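Local coordinates for acireductone dioxygenase (Bacillus anthracis, PDB 4QGL), which probably oxidises the acireductone of the methionine salvage pathway with O2, the bound metal, iron or nickel, deciding which products form, at residues 14-19 with 131-136; 31-36 with 73-78; 107-112 with 118-123. One frame throughout, in Å; residues are numbered along the deposited sequence.

Contact 1 of 3, residues 14-19 with 131-136. With CD (cadmium ion), chain C.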
# COMPACT_ATOMS: atom_id res chain seq x y z
N ASN A 14 -6.70 -10.10 18.37
CA ASN A 14 -6.26 -8.71 18.59
C ASN A 14 -4.78 -8.51 18.92
O ASN A 14 -4.37 -7.40 19.25
CB ASN A 14 -7.11 -8.06 19.68
CG ASN A 14 -8.36 -7.42 19.13
OD1 ASN A 14 -8.37 -6.91 18.01
ND2 ASN A 14 -9.42 -7.42 19.92
N THR A 15 -3.97 -9.55 18.80
CA THR A 15 -2.55 -9.47 19.12
C THR A 15 -1.74 -8.70 18.05
O THR A 15 -2.13 -8.64 16.91
CB THR A 15 -1.96 -10.89 19.28
OG1 THR A 15 -2.39 -11.74 18.18
CG2 THR A 15 -2.40 -11.50 20.63
N ARG A 16 -0.60 -8.15 18.47
CA ARG A 16 0.23 -7.29 17.64
C ARG A 16 1.70 -7.80 17.43
O ARG A 16 2.39 -8.16 18.37
CB ARG A 16 0.27 -5.87 18.25
CG ARG A 16 -0.98 -5.04 17.99
CD ARG A 16 -0.86 -3.60 18.52
NE ARG A 16 -0.18 -2.69 17.58
CZ ARG A 16 -0.69 -2.25 16.43
NH1 ARG A 16 -1.90 -2.60 16.02
NH2 ARG A 16 0.01 -1.46 15.65
N ILE A 17 2.17 -7.79 16.18
CA ILE A 17 3.58 -8.03 15.91
C ILE A 17 4.23 -6.72 15.48
O ILE A 17 3.85 -6.13 14.48
CB ILE A 17 3.77 -9.09 14.81
CG1 ILE A 17 3.06 -10.38 15.17
CG2 ILE A 17 5.23 -9.41 14.58
CD1 ILE A 17 2.57 -11.09 13.93
N GLU A 18 5.22 -6.26 16.24
CA GLU A 18 5.86 -4.98 15.99
C GLU A 18 7.36 -5.04 15.70
O GLU A 18 7.90 -4.11 15.16
CB GLU A 18 5.63 -4.06 17.20
CG GLU A 18 4.18 -3.70 17.45
CD GLU A 18 3.98 -3.09 18.83
OE1 GLU A 18 3.64 -1.90 18.93
OE2 GLU A 18 4.17 -3.79 19.83
N ASN A 19 8.03 -6.12 16.09
CA ASN A 19 9.46 -6.29 15.81
C ASN A 19 9.75 -6.40 14.30
O ASN A 19 9.01 -7.06 13.58
CB ASN A 19 9.95 -7.53 16.57
CG ASN A 19 11.41 -7.86 16.31
OD1 ASN A 19 11.76 -8.47 15.30
ND2 ASN A 19 12.28 -7.50 17.24
N ASP A 131 -4.15 -7.28 9.73
CA ASP A 131 -3.98 -5.94 9.20
C ASP A 131 -2.52 -5.78 8.90
O ASP A 131 -1.68 -6.26 9.63
CB ASP A 131 -4.30 -4.86 10.25
CG ASP A 131 -5.79 -4.65 10.49
OD1 ASP A 131 -6.62 -5.14 9.70
OD2 ASP A 131 -6.10 -3.96 11.49
N VAL A 132 -2.19 -5.07 7.85
CA VAL A 132 -0.91 -4.49 7.75
C VAL A 132 -1.17 -3.01 7.77
O VAL A 132 -1.92 -2.49 6.93
CB VAL A 132 -0.17 -4.88 6.46
CG1 VAL A 132 1.28 -4.44 6.54
CG2 VAL A 132 -0.24 -6.39 6.28
N GLU A 133 -0.55 -2.35 8.73
CA GLU A 133 -0.67 -0.91 8.84
C GLU A 133 0.59 -0.27 8.32
O GLU A 133 1.69 -0.55 8.81
CB GLU A 133 -0.86 -0.51 10.28
CG GLU A 133 -1.98 -1.26 11.00
CD GLU A 133 -1.87 -1.06 12.50
OE1 GLU A 133 -0.79 -0.62 12.95
OE2 GLU A 133 -2.82 -1.34 13.26
N LEU A 134 0.43 0.63 7.37
CA LEU A 134 1.55 1.08 6.59
C LEU A 134 1.99 2.48 6.94
O LEU A 134 1.15 3.35 7.15
CB LEU A 134 1.18 1.04 5.11
CG LEU A 134 0.68 -0.30 4.59
CD1 LEU A 134 0.25 -0.15 3.15
CD2 LEU A 134 1.74 -1.37 4.72
N GLU A 135 3.31 2.70 6.97
CA GLU A 135 3.86 4.04 7.18
C GLU A 135 4.57 4.48 5.93
O GLU A 135 4.92 3.67 5.07
CB GLU A 135 4.81 4.03 8.37
CG GLU A 135 4.14 3.75 9.72
CD GLU A 135 3.62 5.02 10.33
OE1 GLU A 135 3.89 6.05 9.71
OE2 GLU A 135 2.97 5.02 11.40
N PRO A 136 4.76 5.79 5.77
CA PRO A 136 5.51 6.19 4.59
C PRO A 136 6.81 5.44 4.48
O PRO A 136 7.40 5.11 5.48
CB PRO A 136 5.75 7.68 4.81
CG PRO A 136 4.55 8.11 5.62
CD PRO A 136 4.21 6.95 6.51
CD CD C . 2.63 7.30 11.29
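A single ion pair, Arg16 with Glu133, is all that joins residues 14-19 to 131-136, and it is made end-on through both terminal nitrogens of the arginine. NH2 of Arg16 donates a hydrogen bond of 2.9 Å to OE1 of Glu133, and NH1 of Arg16 a second of 3.2 Å to OE2 of Glu133, both nearly straight. Both oxygens sit close to the guanidinium plane. The carboxylate is less well aligned: it is met on its syn sides, but its plane is turned 34° from that of the guanidinium. A bend in the arginine chain at chi3 (84°) swings the guanidinium round to an extended Glu133 side chain, and the two side chains cross at about a right angle. Two bonds to two oxygens fix the rotation of both groups at the surface. Gln7 OE1 accepts a further bond from Arg16 NH2. Two residues on, Glu135 binds a cadmium ion through both oxygens, OE1 at 2.4 Å and OE2 at 2.3 Å, with Gly1 and His117 as further ligands. The Arg16-Glu133 bridge spans strand 7-10, which lies between strands 16-17 and 129-134 in the antiparallel sheet, while helix 20-29 packs against Ile17 and Val132.

Contact 2 of 3, residues 31-36 with 73-78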
# COMPACT_ATOMS: atom_id res chain seq x y z
N GLY A 31 2.98 -14.75 1.93
CA GLY A 31 3.15 -14.44 0.51
C GLY A 31 3.15 -12.96 0.24
O GLY A 31 3.17 -12.57 -0.89
N VAL A 32 3.13 -12.12 1.27
CA VAL A 32 3.05 -10.66 1.09
C VAL A 32 4.47 -10.04 1.02
O VAL A 32 5.21 -10.01 2.00
CB VAL A 32 2.19 -10.00 2.22
CG1 VAL A 32 1.92 -8.52 1.96
CG2 VAL A 32 0.88 -10.72 2.34
N LEU A 33 4.84 -9.55 -0.15
CA LEU A 33 6.14 -8.90 -0.29
C LEU A 33 6.13 -7.61 0.47
O LEU A 33 5.20 -6.84 0.37
CB LEU A 33 6.47 -8.61 -1.74
CG LEU A 33 7.88 -7.99 -2.02
CD1 LEU A 33 9.01 -8.78 -1.37
CD2 LEU A 33 8.14 -7.87 -3.52
N TYR A 34 7.17 -7.39 1.24
CA TYR A 34 7.30 -6.15 1.92
C TYR A 34 8.71 -5.60 1.69
O TYR A 34 9.68 -6.34 1.67
CB TYR A 34 6.96 -6.33 3.40
CG TYR A 34 7.18 -5.07 4.18
CD1 TYR A 34 6.67 -3.85 3.74
CD2 TYR A 34 7.91 -5.09 5.36
CE1 TYR A 34 6.90 -2.68 4.44
CE2 TYR A 34 8.14 -3.92 6.09
CZ TYR A 34 7.64 -2.71 5.63
OH TYR A 34 7.87 -1.56 6.36
N GLU A 35 8.81 -4.30 1.45
CA GLU A 35 10.10 -3.67 1.25
C GLU A 35 10.02 -2.34 1.93
O GLU A 35 8.94 -1.74 2.00
CB GLU A 35 10.37 -3.43 -0.22
CG GLU A 35 10.48 -4.68 -1.06
CD GLU A 35 10.91 -4.37 -2.49
OE1 GLU A 35 10.95 -5.30 -3.35
OE2 GLU A 35 11.22 -3.18 -2.78
N LYS A 36 11.16 -1.89 2.44
CA LYS A 36 11.23 -0.56 2.99
C LYS A 36 12.18 0.25 2.11
O LYS A 36 13.37 -0.09 1.98
CB LYS A 36 11.69 -0.60 4.46
CG LYS A 36 11.60 0.74 5.24
CD LYS A 36 10.21 0.97 5.89
CE LYS A 36 9.91 2.45 6.21
NZ LYS A 36 8.45 2.67 6.50
N ALA A 73 11.02 -5.38 -12.28
CA ALA A 73 11.75 -6.46 -12.99
C ALA A 73 11.77 -7.77 -12.22
O ALA A 73 11.65 -8.82 -12.81
CB ALA A 73 13.19 -6.03 -13.31
N ARG A 74 11.96 -7.69 -10.91
CA ARG A 74 11.93 -8.86 -10.02
C ARG A 74 10.57 -9.57 -10.13
O ARG A 74 10.51 -10.78 -10.29
CB ARG A 74 12.21 -8.43 -8.56
CG ARG A 74 12.33 -9.55 -7.51
CD ARG A 74 12.83 -9.05 -6.13
NE ARG A 74 14.00 -8.17 -6.30
CZ ARG A 74 14.10 -6.90 -5.89
NH1 ARG A 74 15.22 -6.23 -6.15
NH2 ARG A 74 13.11 -6.31 -5.21
N ARG A 75 9.49 -8.79 -10.08
CA ARG A 75 8.14 -9.34 -10.01
C ARG A 75 7.30 -9.28 -11.31
O ARG A 75 6.18 -9.79 -11.32
CB ARG A 75 7.38 -8.64 -8.87
CG ARG A 75 7.60 -9.27 -7.50
CD ARG A 75 6.90 -10.62 -7.41
NE ARG A 75 6.98 -11.21 -6.07
CZ ARG A 75 6.01 -11.16 -5.16
NH1 ARG A 75 4.84 -10.56 -5.42
NH2 ARG A 75 6.20 -11.74 -3.98
N GLY A 76 7.80 -8.64 -12.38
CA GLY A 76 7.06 -8.61 -13.64
C GLY A 76 5.98 -7.54 -13.82
O GLY A 76 5.04 -7.75 -14.56
N TYR A 77 6.12 -6.39 -13.19
CA TYR A 77 5.15 -5.29 -13.37
C TYR A 77 5.54 -4.38 -14.54
O TYR A 77 6.66 -4.44 -15.00
CB TYR A 77 5.00 -4.47 -12.06
CG TYR A 77 4.76 -5.34 -10.85
CD1 TYR A 77 3.90 -6.44 -10.93
CD2 TYR A 77 5.39 -5.09 -9.65
CE1 TYR A 77 3.66 -7.26 -9.84
CE2 TYR A 77 5.16 -5.91 -8.54
CZ TYR A 77 4.29 -6.99 -8.63
OH TYR A 77 4.04 -7.82 -7.53
N LYS A 78 4.61 -3.54 -15.01
CA LYS A 78 4.80 -2.72 -16.22
C LYS A 78 4.58 -1.20 -16.07
O LYS A 78 5.38 -0.41 -16.55
CB LYS A 78 3.87 -3.19 -17.33
CG LYS A 78 3.84 -4.70 -17.49
CD LYS A 78 3.51 -5.15 -18.91
CE LYS A 78 3.78 -6.65 -19.03
NZ LYS A 78 3.57 -7.15 -20.42
O HOH W 1 2.92 -10.56 -3.44
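Arg75 reaches across to Leu33 and folds its guanidinium against the leucine side chain. Its CB lies 3.5 Å from CE2 of the Tyr77 ring. CG comes to 4.3 Å from Leu33 CD2; the bend at chi2 (-71°) takes CD away from the leucine, and NE returns to 4.4 Å from Leu33 CD2. At the tip the flat group presents one face to Leu33, whose CD2 sits over its centre, while NH2 of Arg75 approaches Leu33 CB at 3.9 Å. The edge is left for polar partners: NH1 of Arg75 donates to a water at 2.8 Å, and that water passes a hydrogen bond on to Gly31 O at 3.3 Å. NH1 also makes a long, weak ion pair with Asp108. The one salt bridge between the segments joins Glu35 and Arg74, where OE1 of Glu35 lies 3.0 Å from NH2 of Arg74, at the guanidinium edge. The two planes are 50° apart, and OE2 of Glu35 is bonded to Trp37 NE1 instead. The end of helix 65-75 thus lies over a face of the sheet at its outermost strand 33-36, whose partner strand 138-142 Arg75 also touches at Ser141.

Contact 3 of 3, residues 107-112 with 118-123. With CD (cadmium ion), chain B.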
# COMPACT_ATOMS: atom_id res chain seq x y z
N ASP A 107 -4.39 -10.17 -10.65
CA ASP A 107 -2.98 -9.78 -10.54
C ASP A 107 -2.69 -9.26 -9.11
O ASP A 107 -3.61 -8.98 -8.32
CB ASP A 107 -2.61 -8.71 -11.61
CG ASP A 107 -2.56 -9.27 -13.06
OD1 ASP A 107 -2.30 -10.50 -13.23
OD2 ASP A 107 -2.78 -8.47 -14.03
N ASP A 108 -1.41 -9.17 -8.79
CA ASP A 108 -0.89 -8.60 -7.55
C ASP A 108 -1.33 -7.15 -7.42
O ASP A 108 -1.51 -6.50 -8.44
CB ASP A 108 0.64 -8.63 -7.57
CG ASP A 108 1.23 -10.05 -7.41
OD1 ASP A 108 0.48 -11.03 -7.13
OD2 ASP A 108 2.48 -10.17 -7.53
N GLU A 109 -1.51 -6.65 -6.19
CA GLU A 109 -1.79 -5.23 -5.93
C GLU A 109 -0.67 -4.61 -5.10
O GLU A 109 -0.52 -4.88 -3.90
CB GLU A 109 -3.11 -5.04 -5.17
CG GLU A 109 -3.60 -3.59 -5.10
CD GLU A 109 -4.70 -3.44 -4.09
OE1 GLU A 109 -5.41 -4.44 -3.88
OE2 GLU A 109 -4.87 -2.34 -3.49
N VAL A 110 0.08 -3.72 -5.75
CA VAL A 110 1.30 -3.18 -5.21
C VAL A 110 1.13 -1.71 -4.92
O VAL A 110 0.62 -0.98 -5.73
CB VAL A 110 2.41 -3.37 -6.23
CG1 VAL A 110 3.77 -3.00 -5.66
CG2 VAL A 110 2.39 -4.80 -6.74
N ARG A 111 1.52 -1.29 -3.74
CA ARG A 111 1.38 0.11 -3.35
C ARG A 111 2.63 0.51 -2.59
O ARG A 111 3.16 -0.30 -1.83
CB ARG A 111 0.13 0.31 -2.44
CG ARG A 111 -1.22 0.08 -3.12
CD ARG A 111 -1.49 1.09 -4.25
NE ARG A 111 -2.79 0.86 -4.90
CZ ARG A 111 -3.02 -0.05 -5.83
NH1 ARG A 111 -2.05 -0.83 -6.27
NH2 ARG A 111 -4.23 -0.17 -6.34
N PHE A 112 3.13 1.73 -2.80
CA PHE A 112 4.19 2.26 -1.95
C PHE A 112 3.70 3.51 -1.29
O PHE A 112 3.25 4.42 -1.97
CB PHE A 112 5.42 2.56 -2.76
CG PHE A 112 6.45 3.40 -2.04
CD1 PHE A 112 7.25 2.86 -1.08
CD2 PHE A 112 6.63 4.73 -2.36
CE1 PHE A 112 8.20 3.62 -0.44
CE2 PHE A 112 7.57 5.50 -1.73
CZ PHE A 112 8.36 4.94 -0.76
N GLY A 118 -2.38 3.88 5.39
CA GLY A 118 -3.43 2.99 4.95
C GLY A 118 -3.39 1.74 5.78
O GLY A 118 -2.43 1.51 6.50
N ILE A 119 -4.46 0.95 5.71
CA ILE A 119 -4.48 -0.37 6.31
C ILE A 119 -4.94 -1.35 5.26
O ILE A 119 -6.01 -1.18 4.72
CB ILE A 119 -5.45 -0.49 7.51
CG1 ILE A 119 -5.18 0.56 8.59
CG2 ILE A 119 -5.26 -1.86 8.16
CD1 ILE A 119 -6.39 0.85 9.45
N PHE A 120 -4.15 -2.37 4.99
CA PHE A 120 -4.65 -3.50 4.24
C PHE A 120 -5.04 -4.63 5.16
O PHE A 120 -4.27 -5.02 6.03
CB PHE A 120 -3.60 -4.03 3.29
CG PHE A 120 -3.64 -3.34 1.96
CD1 PHE A 120 -4.61 -3.68 1.04
CD2 PHE A 120 -2.71 -2.37 1.61
CE1 PHE A 120 -4.67 -3.05 -0.17
CE2 PHE A 120 -2.77 -1.74 0.39
CZ PHE A 120 -3.75 -2.08 -0.50
N ALA A 121 -6.22 -5.19 4.94
CA ALA A 121 -6.70 -6.31 5.75
C ALA A 121 -6.68 -7.57 4.89
O ALA A 121 -7.46 -7.69 3.95
CB ALA A 121 -8.12 -6.05 6.27
N ILE A 122 -5.82 -8.53 5.24
CA ILE A 122 -5.56 -9.66 4.35
C ILE A 122 -5.93 -10.96 5.04
O ILE A 122 -5.63 -11.18 6.23
CB ILE A 122 -4.10 -9.66 3.86
CG1 ILE A 122 -3.81 -8.38 3.09
CG2 ILE A 122 -3.84 -10.83 2.92
CD1 ILE A 122 -2.39 -7.88 3.23
N GLU A 123 -6.62 -11.80 4.28
CA GLU A 123 -7.04 -13.11 4.77
C GLU A 123 -5.81 -13.97 4.70
O GLU A 123 -5.28 -14.20 3.62
CB GLU A 123 -8.16 -13.70 3.92
CG GLU A 123 -8.69 -15.05 4.38
CD GLU A 123 -9.89 -15.52 3.52
OE1 GLU A 123 -9.71 -15.69 2.29
OE2 GLU A 123 -11.03 -15.70 4.06
CD CD B . -7.68 -4.34 -3.78
O HOH W 2 -7.82 -2.73 -2.07
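The metal centre of the cupin fold lies between two facing sheets, and here Glu109, a ligand from strand 109-113, meets Phe120 of strand 116-123 from the facing sheet. Glu109 OE1 binds a cadmium ion at 2.3 Å, alongside a water at 2.4 Å from the metal; His103, His105 and His148 complete the site. These four residues are the ones predicted to hold iron or nickel. Because CG of Glu109 stands anti to the backbone N (chi1 -169°) and the chain runs extended, the carboxylate is carried out from the strand to the metal. Its other oxygen, OE2, faces the edge of the Phe120 ring, in the ring plane, 3.2 Å from CZ and 3.4 Å from CE1 of Phe120, with the carboxylate plane turned 72° from the ring. OE2 also binds a further cadmium ion. Beside it, Arg111 CG packs 4.2 Å from Phe120 CZ. The arginine's NH1 donates to Val110 O at 2.7 Å, from 52° above the carbonyl plane, which steadies the guanidinium; its NH2 forms a long ion pair of 3.6 Å with Glu109 OE2, which lies over the guanidinium face, with no N-H pointing at it. The ring edge may offer the carboxylate oxygen a weakly favourable electrostatic neighbour, and Arg111 stays next to the metal ligand, consistent with its predicted part in generating the substrate dianion.

In the fold
Contact 3 is the buried one, where a metal ligand meets an aromatic edge between the two sheets; contacts 1 and 2 lie at the surface, contact 1 as a salt bridge alone, whereas contact 2 adds to one the packing of Arg75 on Leu33. Contacts 1 and 3 share a sheet, since strand 129-134 pairs with strand 116-123 through backbone bonds such as Val132 N to Phe120 O. Contacts 2 and 3 share the other sheet and meet at Asp108, which accepts a bond from Tyr77 OH. Contacts 1 and 2 are joined by Lys36 NZ on Pro136 O. Cadmium occurs in both 1 and 3, but only contact 3 holds a ligand, Glu109, of the predicted iron or nickel site.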